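Local coordinates for aldehyde dehydrogenase 12 (Zea mays, PDB 6D97), which catalyses the NAD-dependent oxidation of L-glutamate gamma-semialdehyde to glutamate, the last enzymatic step of proline catabolism in plants, at residues P42-N47 and A57-I62; M269-G274 and K521-C526; K348-S353 and V389-E394. One frame throughout, in Å; residues are numbered along the deposited sequence.

In the fold
From the N terminus, 42-47 and 57-62 close a short, strand-rich loop in interaction 1, at the surface of a small mixed sheet that leans on helix 229-240 of the NAD-binding domain. Interaction 2 closes a far longer loop: strand 269-273 of the parallel Rossmann sheet meets helix 517-524, late in the chain. Interaction 3, nested inside that loop, packs helix 345-354 on strand 388-391, an outermost strand within this chain of a seven-stranded mixed sheet. Interaction 1 lies in series before both others. None of the three touch; nearest atoms of interactions 1 and 2 are about 16 Å apart, those of 2 and 3 about 25 Å.

Interaction 1. Residues P42-N47 and A57-I62; sequences PAEVQN and ANWNWI
E44 and W59, the closest backbone pair at 8.9 Å between CA atoms, belong to segments that do not pair directly: strand 43-49 runs parallel and strand 60-63 antiparallel to strand 70-74, which lies between them. The contact is therefore a bridge of side chains over the middle strand of a small mixed β-sheet near the N terminus. W59 carries most of it, presenting the outer corner of its six-membered ring to 42-47. Its CG stands anti to the carbonyl carbon (chi1 -62°), and the indole reaches across to E44, V45 and Q46. E44 CB comes within 3.7 Å of W59 CZ3, and from there the acid crosses the ring obliquely. Its CG sits between the backbone N and the carbonyl carbon (chi1 60°) and the chain beyond is extended, which brings E44 OE1 to 3.5 Å from W59 CH2. The carboxylate is strongly tilted to the indole, with 56° between the planes. The carbonyl oxygen of V45 approaches W59 CZ3 obliquely at 3.4 Å, while Q46 CG meets the ring at its edge, near the ring plane. K73, on the intervening strand, makes a cation-pi contact with W59 and also touches E44 and W61, so a positive charge lies close by and would probably temper the charge of the carboxylate. V45 faces inward instead, packing on I72 and on I229 of helix 229-240, which joins this sheet to the NAD-binding domain. A separate, apolar contact lies at the start of 42-47, where P42 meets W61: P42 CB lies at the indole's edge, near its plane, 3.7 Å from W61 CZ3.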
loop_
_atom_site.group_PDB
_atom_site.type_symbol
_atom_site.label_atom_id
_atom_site.label_comp_id
_atom_site.label_asym_id
_atom_site.label_seq_id
_atom_site.Cartn_x
_atom_site.Cartn_y
_atom_site.Cartn_z
ATOM N N PRO A 42 16.862 -38.952 30.558
ATOM C CA PRO A 42 15.677 -38.351 29.943
ATOM C C PRO A 42 15.527 -36.878 30.292
ATOM O O PRO A 42 16.019 -36.390 31.309
ATOM C CB PRO A 42 14.523 -39.168 30.533
ATOM C CG PRO A 42 15.034 -39.616 31.856
ATOM C CD PRO A 42 16.511 -39.834 31.688
ATOM N N ALA A 43 14.813 -36.176 29.418
ATOM C CA ALA A 43 14.447 -34.785 29.616
ATOM C C ALA A 43 12.956 -34.688 29.906
ATOM O O ALA A 43 12.189 -35.613 29.631
ATOM C CB ALA A 43 14.796 -33.941 28.386
ATOM N N GLU A 44 12.547 -33.555 30.468
ATOM C CA GLU A 44 11.139 -33.294 30.708
ATOM C C GLU A 44 10.721 -31.996 30.034
ATOM O O GLU A 44 11.522 -31.068 29.878
ATOM C CB GLU A 44 10.811 -33.238 32.208
ATOM C CG GLU A 44 11.546 -32.180 33.009
ATOM C CD GLU A 44 10.997 -32.055 34.423
ATOM O OE1 GLU A 44 10.344 -31.030 34.722
ATOM O OE2 GLU A 44 11.206 -32.992 35.228
ATOM N N VAL A 45 9.459 -31.956 29.618
ATOM C CA VAL A 45 8.854 -30.785 28.997
ATOM C C VAL A 45 7.719 -30.316 29.892
ATOM O O VAL A 45 6.841 -31.107 30.256
ATOM C CB VAL A 45 8.334 -31.094 27.581
ATOM C CG1 VAL A 45 7.731 -29.843 26.951
ATOM C CG2 VAL A 45 9.452 -31.647 26.733
ATOM N N GLN A 46 7.738 -29.039 30.244
ATOM C CA GLN A 46 6.755 -28.476 31.152
ATOM C C GLN A 46 5.817 -27.539 30.411
ATOM O O GLN A 46 6.077 -27.105 29.285
ATOM C CB GLN A 46 7.440 -27.732 32.302
ATOM C CG GLN A 46 8.361 -28.602 33.136
ATOM C CD GLN A 46 9.044 -27.829 34.239
ATOM O OE1 GLN A 46 10.131 -27.285 34.049
ATOM N NE2 GLN A 46 8.403 -27.765 35.400
ATOM N N ASN A 47 4.713 -27.231 31.072
ATOM C CA ASN A 47 3.811 -26.193 30.613
ATOM C C ASN A 47 4.226 -24.853 31.208
ATOM O O ASN A 47 4.951 -24.783 32.202
ATOM C CB ASN A 47 2.367 -26.517 31.001
ATOM C CG ASN A 47 1.969 -27.935 30.632
ATOM O OD1 ASN A 47 1.758 -28.250 29.458
ATOM N ND2 ASN A 47 1.868 -28.803 31.637
ATOM N N ALA A 57 -0.629 -33.380 36.516
ATOM C CA ALA A 57 -0.918 -34.514 37.389
ATOM C C ALA A 57 -0.172 -35.766 36.939
ATOM O O ALA A 57 0.338 -36.524 37.772
ATOM C CB ALA A 57 -2.424 -34.768 37.437
ATOM N N ASN A 58 -0.080 -35.993 35.630
ATOM C CA ASN A 58 0.587 -37.182 35.121
ATOM C C ASN A 58 1.453 -36.830 33.921
ATOM O O ASN A 58 1.124 -35.938 33.134
ATOM C CB ASN A 58 -0.417 -38.269 34.730
ATOM C CG ASN A 58 0.092 -39.663 35.037
ATOM O OD1 ASN A 58 -0.189 -40.215 36.102
ATOM N ND2 ASN A 58 0.859 -40.234 34.112
ATOM N N TRP A 59 2.561 -37.555 33.785
ATOM C CA TRP A 59 3.488 -37.396 32.676
ATOM C C TRP A 59 3.248 -38.478 31.629
ATOM O O TRP A 59 2.850 -39.600 31.948
ATOM C CB TRP A 59 4.940 -37.476 33.156
ATOM C CG TRP A 59 5.357 -36.416 34.136
ATOM C CD1 TRP A 59 5.173 -36.427 35.491
ATOM C CD2 TRP A 59 6.060 -35.203 33.839
ATOM N NE1 TRP A 59 5.706 -35.291 36.051
ATOM C CE2 TRP A 59 6.259 -34.525 35.060
ATOM C CE3 TRP A 59 6.535 -34.622 32.658
ATOM C CZ2 TRP A 59 6.909 -33.293 35.133
ATOM C CZ3 TRP A 59 7.182 -33.401 32.733
ATOM C CH2 TRP A 59 7.363 -32.750 33.961
ATOM N N ASN A 60 3.503 -38.130 30.371
ATOM C CA ASN A 60 3.453 -39.077 29.266
ATOM C C ASN A 60 4.832 -39.168 28.627
ATOM O O ASN A 60 5.527 -38.157 28.489
ATOM C CB ASN A 60 2.411 -38.663 28.224
ATOM N N TRP A 61 5.227 -40.380 28.244
ATOM C CA TRP A 61 6.559 -40.617 27.701
ATOM C C TRP A 61 6.537 -40.579 26.180
ATOM O O TRP A 61 5.691 -41.216 25.543
ATOM C CB TRP A 61 7.119 -41.959 28.178
ATOM C CG TRP A 61 7.661 -41.938 29.583
ATOM C CD1 TRP A 61 7.079 -42.479 30.692
ATOM C CD2 TRP A 61 8.891 -41.348 30.026
ATOM N NE1 TRP A 61 7.871 -42.268 31.796
ATOM C CE2 TRP A 61 8.988 -41.574 31.415
ATOM C CE3 TRP A 61 9.921 -40.655 29.382
ATOM C CZ2 TRP A 61 10.073 -41.128 32.174
ATOM C CZ3 TRP A 61 10.998 -40.213 30.139
ATOM C CH2 TRP A 61 11.065 -40.453 31.520
ATOM N N ILE A 62 7.470 -39.825 25.608
ATOM C CA ILE A 62 7.742 -39.825 24.178
ATOM C C ILE A 62 8.922 -40.753 23.934
ATOM O O ILE A 62 9.915 -40.709 24.672
ATOM C CB ILE A 62 8.046 -38.405 23.668
ATOM C CG1 ILE A 62 6.888 -37.455 23.989
ATOM C CG2 ILE A 62 8.369 -38.425 22.179
ATOM C CD1 ILE A 62 5.558 -37.887 23.416
#

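Interaction 2. Residues M269-G274 and K521-C526. With NAD (nicotinamide-adenine-dinucleotide), chain E.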
loop_
_atom_site.group_PDB
_atom_site.type_symbol
_atom_site.label_atom_id
_atom_site.label_comp_id
_atom_site.label_asym_id
_atom_site.label_seq_id
_atom_site.Cartn_x
_atom_site.Cartn_y
_atom_site.Cartn_z
ATOM N N MET A 269 -9.638 -16.233 18.149
ATOM C CA MET A 269 -9.027 -16.738 16.930
ATOM C C MET A 269 -8.206 -17.965 17.287
ATOM O O MET A 269 -7.579 -18.009 18.346
ATOM C CB MET A 269 -8.143 -15.681 16.256
ATOM C CG MET A 269 -8.490 -15.423 14.792
ATOM S SD MET A 269 -8.273 -16.874 13.738
ATOM C CE MET A 269 -6.509 -17.142 13.896
ATOM N N THR A 270 -8.216 -18.964 16.409
ATOM C CA THR A 270 -7.404 -20.161 16.590
ATOM C C THR A 270 -6.634 -20.414 15.306
ATOM O O THR A 270 -7.237 -20.573 14.239
ATOM C CB THR A 270 -8.257 -21.382 16.948
ATOM O OG1 THR A 270 -8.879 -21.177 18.221
ATOM C CG2 THR A 270 -7.392 -22.630 17.017
ATOM N N LEU A 271 -5.309 -20.425 15.403
ATOM C CA LEU A 271 -4.459 -20.861 14.305
ATOM C C LEU A 271 -4.238 -22.357 14.456
ATOM O O LEU A 271 -3.699 -22.811 15.472
ATOM C CB LEU A 271 -3.126 -20.112 14.307
ATOM C CG LEU A 271 -2.138 -20.279 13.141
ATOM C CD1 LEU A 271 -1.327 -21.575 13.221
ATOM C CD2 LEU A 271 -2.869 -20.187 11.811
ATOM N N PHE A 272 -4.656 -23.122 13.455
ATOM C CA PHE A 272 -4.394 -24.551 13.433
ATOM C C PHE A 272 -3.537 -24.903 12.229
ATOM O O PHE A 272 -3.860 -24.531 11.097
ATOM C CB PHE A 272 -5.678 -25.373 13.393
ATOM C CG PHE A 272 -5.426 -26.845 13.276
ATOM C CD1 PHE A 272 -5.101 -27.589 14.396
ATOM C CD2 PHE A 272 -5.480 -27.479 12.044
ATOM C CE1 PHE A 272 -4.848 -28.936 14.296
ATOM C CE2 PHE A 272 -5.232 -28.828 11.938
ATOM C CZ PHE A 272 -4.915 -29.557 13.065
ATOM N N THR A 273 -2.467 -25.650 12.481
ATOM C CA THR A 273 -1.641 -26.229 11.432
ATOM C C THR A 273 -1.528 -27.720 11.701
ATOM O O THR A 273 -1.027 -28.122 12.756
ATOM C CB THR A 273 -0.256 -25.585 11.393
ATOM O OG1 THR A 273 -0.391 -24.166 11.247
ATOM C CG2 THR A 273 0.530 -26.129 10.222
ATOM N N GLY A 274 -1.999 -28.535 10.762
ATOM C CA GLY A 274 -1.957 -29.977 10.957
ATOM C C GLY A 274 -2.776 -30.703 9.909
ATOM O O GLY A 274 -2.948 -30.215 8.787
ATOM N N LYS A 521 -0.641 -9.945 9.557
ATOM C CA LYS A 521 -1.792 -9.055 9.672
ATOM C C LYS A 521 -3.091 -9.771 9.324
ATOM O O LYS A 521 -4.114 -9.558 9.985
ATOM C CB LYS A 521 -1.597 -7.826 8.785
ATOM C CG LYS A 521 -0.524 -6.869 9.275
ATOM C CD LYS A 521 -0.391 -5.664 8.350
ATOM C CE LYS A 521 0.802 -5.788 7.421
ATOM N NZ LYS A 521 0.722 -4.846 6.262
ATOM N N LEU A 522 -3.076 -10.628 8.299
ATOM C CA LEU A 522 -4.287 -11.360 7.933
ATOM C C LEU A 522 -4.705 -12.324 9.036
ATOM O O LEU A 522 -5.887 -12.404 9.393
ATOM C CB LEU A 522 -4.066 -12.118 6.623
ATOM C CG LEU A 522 -5.052 -13.257 6.356
ATOM C CD1 LEU A 522 -6.378 -12.690 5.859
ATOM C CD2 LEU A 522 -4.483 -14.270 5.377
ATOM N N VAL A 523 -3.744 -13.050 9.600
ATOM C CA VAL A 523 -4.071 -14.130 10.522
ATOM C C VAL A 523 -4.390 -13.596 11.913
ATOM O O VAL A 523 -5.283 -14.112 12.594
ATOM C CB VAL A 523 -2.916 -15.149 10.552
ATOM C CG1 VAL A 523 -3.106 -16.143 11.675
ATOM C CG2 VAL A 523 -2.826 -15.880 9.221
ATOM N N TRP A 524 -3.685 -12.556 12.358
ATOM C CA TRP A 524 -3.677 -12.180 13.766
ATOM C C TRP A 524 -4.303 -10.824 14.053
ATOM O O TRP A 524 -4.182 -10.323 15.176
ATOM C CB TRP A 524 -2.247 -12.226 14.300
ATOM C CG TRP A 524 -1.752 -13.625 14.362
ATOM C CD1 TRP A 524 -0.667 -14.150 13.715
ATOM C CD2 TRP A 524 -2.355 -14.702 15.082
ATOM N NE1 TRP A 524 -0.550 -15.488 14.009
ATOM C CE2 TRP A 524 -1.572 -15.851 14.846
ATOM C CE3 TRP A 524 -3.476 -14.806 15.916
ATOM C CZ2 TRP A 524 -1.876 -17.086 15.411
ATOM C CZ3 TRP A 524 -3.777 -16.029 16.473
ATOM C CH2 TRP A 524 -2.978 -17.155 16.220
ATOM N N SER A 525 -4.979 -10.223 13.080
ATOM C CA SER A 525 -5.725 -9.004 13.340
ATOM C C SER A 525 -6.941 -8.968 12.428
ATOM O O SER A 525 -7.049 -9.728 11.461
ATOM C CB SER A 525 -4.860 -7.754 13.148
ATOM O OG SER A 525 -4.520 -7.564 11.787
ATOM N N CYS A 526 -7.866 -8.080 12.765
ATOM C CA CYS A 526 -9.044 -7.816 11.960
ATOM C C CYS A 526 -9.133 -6.320 11.714
ATOM O O CYS A 526 -8.483 -5.520 12.389
ATOM C CB CYS A 526 -10.322 -8.321 12.642
ATOM S SG CYS A 526 -10.608 -7.643 14.288
HETATM P PA NAD E . -2.604 -33.375 13.402
HETATM O O1A NAD E . -3.946 -32.777 12.871
HETATM O O2A NAD E . -2.522 -34.776 13.760
HETATM O O5B NAD E . -2.032 -32.878 14.671
HETATM C C5B NAD E . -1.523 -31.568 14.740
HETATM C C4B NAD E . -1.763 -30.879 16.079
HETATM O O4B NAD E . -3.139 -30.697 16.365
HETATM C C3B NAD E . -1.127 -31.584 17.232
HETATM O O3B NAD E . -0.600 -30.682 18.126
HETATM C C2B NAD E . -2.258 -32.310 17.822
HETATM O O2B NAD E . -2.042 -32.554 19.159
HETATM C C1B NAD E . -3.363 -31.350 17.586
HETATM N N9A NAD E . -4.692 -31.923 17.573
HETATM C C8A NAD E . -5.101 -33.138 17.054
HETATM N N7A NAD E . -6.422 -33.266 17.224
HETATM C C5A NAD E . -6.922 -32.128 17.849
HETATM C C6A NAD E . -8.173 -31.710 18.261
HETATM N N6A NAD E . -9.310 -32.562 18.054
HETATM N N1A NAD E . -8.327 -30.516 18.854
HETATM C C2A NAD E . -7.274 -29.686 19.064
HETATM N N3A NAD E . -6.028 -30.061 18.673
HETATM C C4A NAD E . -5.829 -31.253 18.074
HETATM O O3 NAD E . -1.401 -33.319 12.561
HETATM P PN NAD E . -0.596 -34.555 11.971
HETATM O O1N NAD E . 0.395 -33.868 10.963
HETATM O O2N NAD E . 0.217 -35.240 13.031
HETATM O O5D NAD E . -1.437 -35.546 11.212
#
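L271 and M269 send their side chains from an inner strand of the Rossmann sheet to V523 and W524 on helix 517-524. Apolar packing makes the contact: L271 CB meets the indole at 3.5 Å from W524 CZ2. L271 CD2 reaches V523 CG1 at 4.1 Å. M269, bent at chi2 and chi3, brings its CE to 3.9 Å from W524 CZ3. M269 CE also lies 3.5 Å from V523 O. Within 521-526, V523 CG1 sits over one face of the indole, toward its rim, and W524 NE1 is hydrogen-bonded to Q208 OE1; S525 OG donates to a lone pair of K521 O. Further along the strand come cofactor contacts: F272 CE1 lies 3.2 Å from NAD O4B, and the ring meets O1A edge-on, in its plane. A serine at F272 would probably open a gap beside the adenosine ribose and leave that part of the dinucleotide freer to shift. Strand 269-273 runs between strands 191-196 and 290-293; helix 203-214 touches L271, V523 and W524 through Q208 and A212, and P509 of the second subunit packs on M269.

Interaction 3. Residues K348-S353 and V389-E394; sequences KMKKLS and VLFGGE
F391 lays one face of its ring against the helix backbone at K350, whose CA stands 4.0 Å from the ring centroid and 23° off the normal, a CH-pi contact. The carbonyl oxygen of M349 lies over the same face near the rim, 3.9 Å from F391 CZ, and M349 CB approaches F391 CE2 at 4.1 Å. Farther along the helix S353 comes in obliquely, its OG 3.3 Å from F391 CD1. K350 runs alongside the F391 side chain in the opposite direction, with its CG 3.7 Å from F391 CB, before the chain leads its ammonium away to a salt bridge with E354.

Both partners are set by their own backbones. S353 OG donates to K350 O one turn back at 2.8 Å, tilted out of the carbonyl plane, which fixes the hydroxyl beside the ring. F391 has CG between its backbone N and carbonyl carbon (chi1 45°), turning the ring toward the helix; L390 and F391 together face A412 as a classic β-bulge at the end of edge strand 388-391. The axes of helix and strand pass 8.7 Å apart at 60°. Y321 of helix 309-321 also touches the phenylalanine, placing it between two helices and the sheet, far from the NAD site.

Attraction here probably rests on dispersion and the polarised C-H of K350 CA: the buried ring lies flat over the helix backbone at M349 and K350, with S353 beside it, while the polar ends of K350 and S353 are served within their own helix.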
loop_
_atom_site.group_PDB
_atom_site.type_symbol
_atom_site.label_atom_id
_atom_site.label_comp_id
_atom_site.label_asym_id
_atom_site.label_seq_id
_atom_site.Cartn_x
_atom_site.Cartn_y
_atom_site.Cartn_z
ATOM N N LYS A 348 18.054 -40.409 -13.036
ATOM C CA LYS A 348 18.756 -39.607 -12.038
ATOM C C LYS A 348 17.978 -39.548 -10.730
ATOM O O LYS A 348 18.577 -39.553 -9.649
ATOM C CB LYS A 348 19.014 -38.199 -12.572
ATOM C CG LYS A 348 19.906 -38.155 -13.799
ATOM C CD LYS A 348 19.826 -36.798 -14.487
ATOM C CE LYS A 348 20.649 -36.768 -15.765
ATOM N NZ LYS A 348 22.111 -36.888 -15.500
ATOM N N MET A 349 16.643 -39.495 -10.806
ATOM C CA MET A 349 15.832 -39.500 -9.591
ATOM C C MET A 349 16.009 -40.798 -8.818
ATOM O O MET A 349 16.047 -40.796 -7.581
ATOM C CB MET A 349 14.359 -39.279 -9.938
ATOM C CG MET A 349 13.982 -37.820 -10.141
ATOM S SD MET A 349 12.363 -37.597 -10.906
ATOM C CE MET A 349 11.293 -38.340 -9.679
ATOM N N LYS A 350 16.113 -41.918 -9.533
ATOM C CA LYS A 350 16.362 -43.196 -8.879
ATOM C C LYS A 350 17.703 -43.186 -8.158
ATOM O O LYS A 350 17.787 -43.535 -6.973
ATOM C CB LYS A 350 16.300 -44.323 -9.913
ATOM C CG LYS A 350 16.512 -45.714 -9.343
ATOM C CD LYS A 350 16.083 -46.781 -10.336
ATOM C CE LYS A 350 16.322 -48.174 -9.789
ATOM N NZ LYS A 350 17.761 -48.404 -9.493
ATOM N N LYS A 351 18.765 -42.771 -8.858
ATOM C CA LYS A 351 20.093 -42.730 -8.251
ATOM C C LYS A 351 20.129 -41.781 -7.060
ATOM O O LYS A 351 20.758 -42.082 -6.038
ATOM C CB LYS A 351 21.135 -42.324 -9.293
ATOM C CG LYS A 351 21.453 -43.413 -10.306
ATOM C CD LYS A 351 22.194 -42.859 -11.517
ATOM C CE LYS A 351 22.517 -43.957 -12.524
ATOM N NZ LYS A 351 23.033 -43.409 -13.808
ATOM N N LEU A 352 19.444 -40.638 -7.166
ATOM C CA LEU A 352 19.449 -39.670 -6.073
ATOM C C LEU A 352 18.709 -40.194 -4.849
ATOM O O LEU A 352 19.119 -39.921 -3.716
ATOM C CB LEU A 352 18.845 -38.346 -6.539
ATOM C CG LEU A 352 19.696 -37.505 -7.486
ATOM C CD1 LEU A 352 18.839 -36.413 -8.082
ATOM C CD2 LEU A 352 20.857 -36.912 -6.723
ATOM N N SER A 353 17.629 -40.956 -5.048
ATOM C CA SER A 353 16.908 -41.517 -3.908
ATOM C C SER A 353 17.727 -42.583 -3.190
ATOM O O SER A 353 17.547 -42.791 -1.984
ATOM C CB SER A 353 15.568 -42.101 -4.358
ATOM O OG SER A 353 15.754 -43.297 -5.098
ATOM N N VAL A 389 6.265 -49.764 -9.905
ATOM C CA VAL A 389 7.200 -49.114 -8.994
ATOM C C VAL A 389 8.421 -48.665 -9.787
ATOM O O VAL A 389 9.083 -49.475 -10.445
ATOM C CB VAL A 389 7.605 -50.056 -7.853
ATOM C CG1 VAL A 389 8.583 -49.360 -6.904
ATOM C CG2 VAL A 389 6.375 -50.544 -7.111
ATOM N N LEU A 390 8.722 -47.367 -9.731
ATOM C CA LEU A 390 9.900 -46.854 -10.421
ATOM C C LEU A 390 11.163 -47.058 -9.592
ATOM O O LEU A 390 12.205 -47.447 -10.132
ATOM C CB LEU A 390 9.705 -45.377 -10.764
ATOM C CG LEU A 390 8.592 -45.058 -11.767
ATOM C CD1 LEU A 390 8.384 -43.555 -11.851
ATOM C CD2 LEU A 390 8.893 -45.643 -13.143
ATOM N N PHE A 391 11.094 -46.801 -8.288
ATOM C CA PHE A 391 12.184 -47.156 -7.388
ATOM C C PHE A 391 11.648 -47.222 -5.965
ATOM O O PHE A 391 10.531 -46.789 -5.675
ATOM C CB PHE A 391 13.367 -46.184 -7.498
ATOM C CG PHE A 391 12.979 -44.730 -7.520
ATOM C CD1 PHE A 391 12.799 -44.026 -6.341
ATOM C CD2 PHE A 391 12.836 -44.058 -8.725
ATOM C CE1 PHE A 391 12.463 -42.684 -6.360
ATOM C CE2 PHE A 391 12.494 -42.719 -8.754
ATOM C CZ PHE A 391 12.310 -42.029 -7.568
ATOM N N GLY A 392 12.465 -47.789 -5.079
ATOM C CA GLY A 392 12.042 -47.957 -3.699
ATOM C C GLY A 392 11.001 -49.053 -3.571
ATOM O O GLY A 392 11.050 -50.077 -4.261
ATOM N N GLY A 393 10.040 -48.835 -2.680
ATOM C CA GLY A 393 8.993 -49.805 -2.444
ATOM C C GLY A 393 9.316 -50.865 -1.418
ATOM O O GLY A 393 8.539 -51.815 -1.269
ATOM N N GLU A 394 10.433 -50.738 -0.710
ATOM C CA GLU A 394 10.859 -51.705 0.286
ATOM C C GLU A 394 11.198 -50.990 1.584
ATOM O O GLU A 394 11.564 -49.810 1.570
ATOM C CB GLU A 394 12.080 -52.499 -0.203
ATOM C CG GLU A 394 11.785 -53.393 -1.399
ATOM C CD GLU A 394 13.039 -53.918 -2.067
ATOM O OE1 GLU A 394 14.140 -53.430 -1.729
ATOM O OE2 GLU A 394 12.923 -54.815 -2.931
#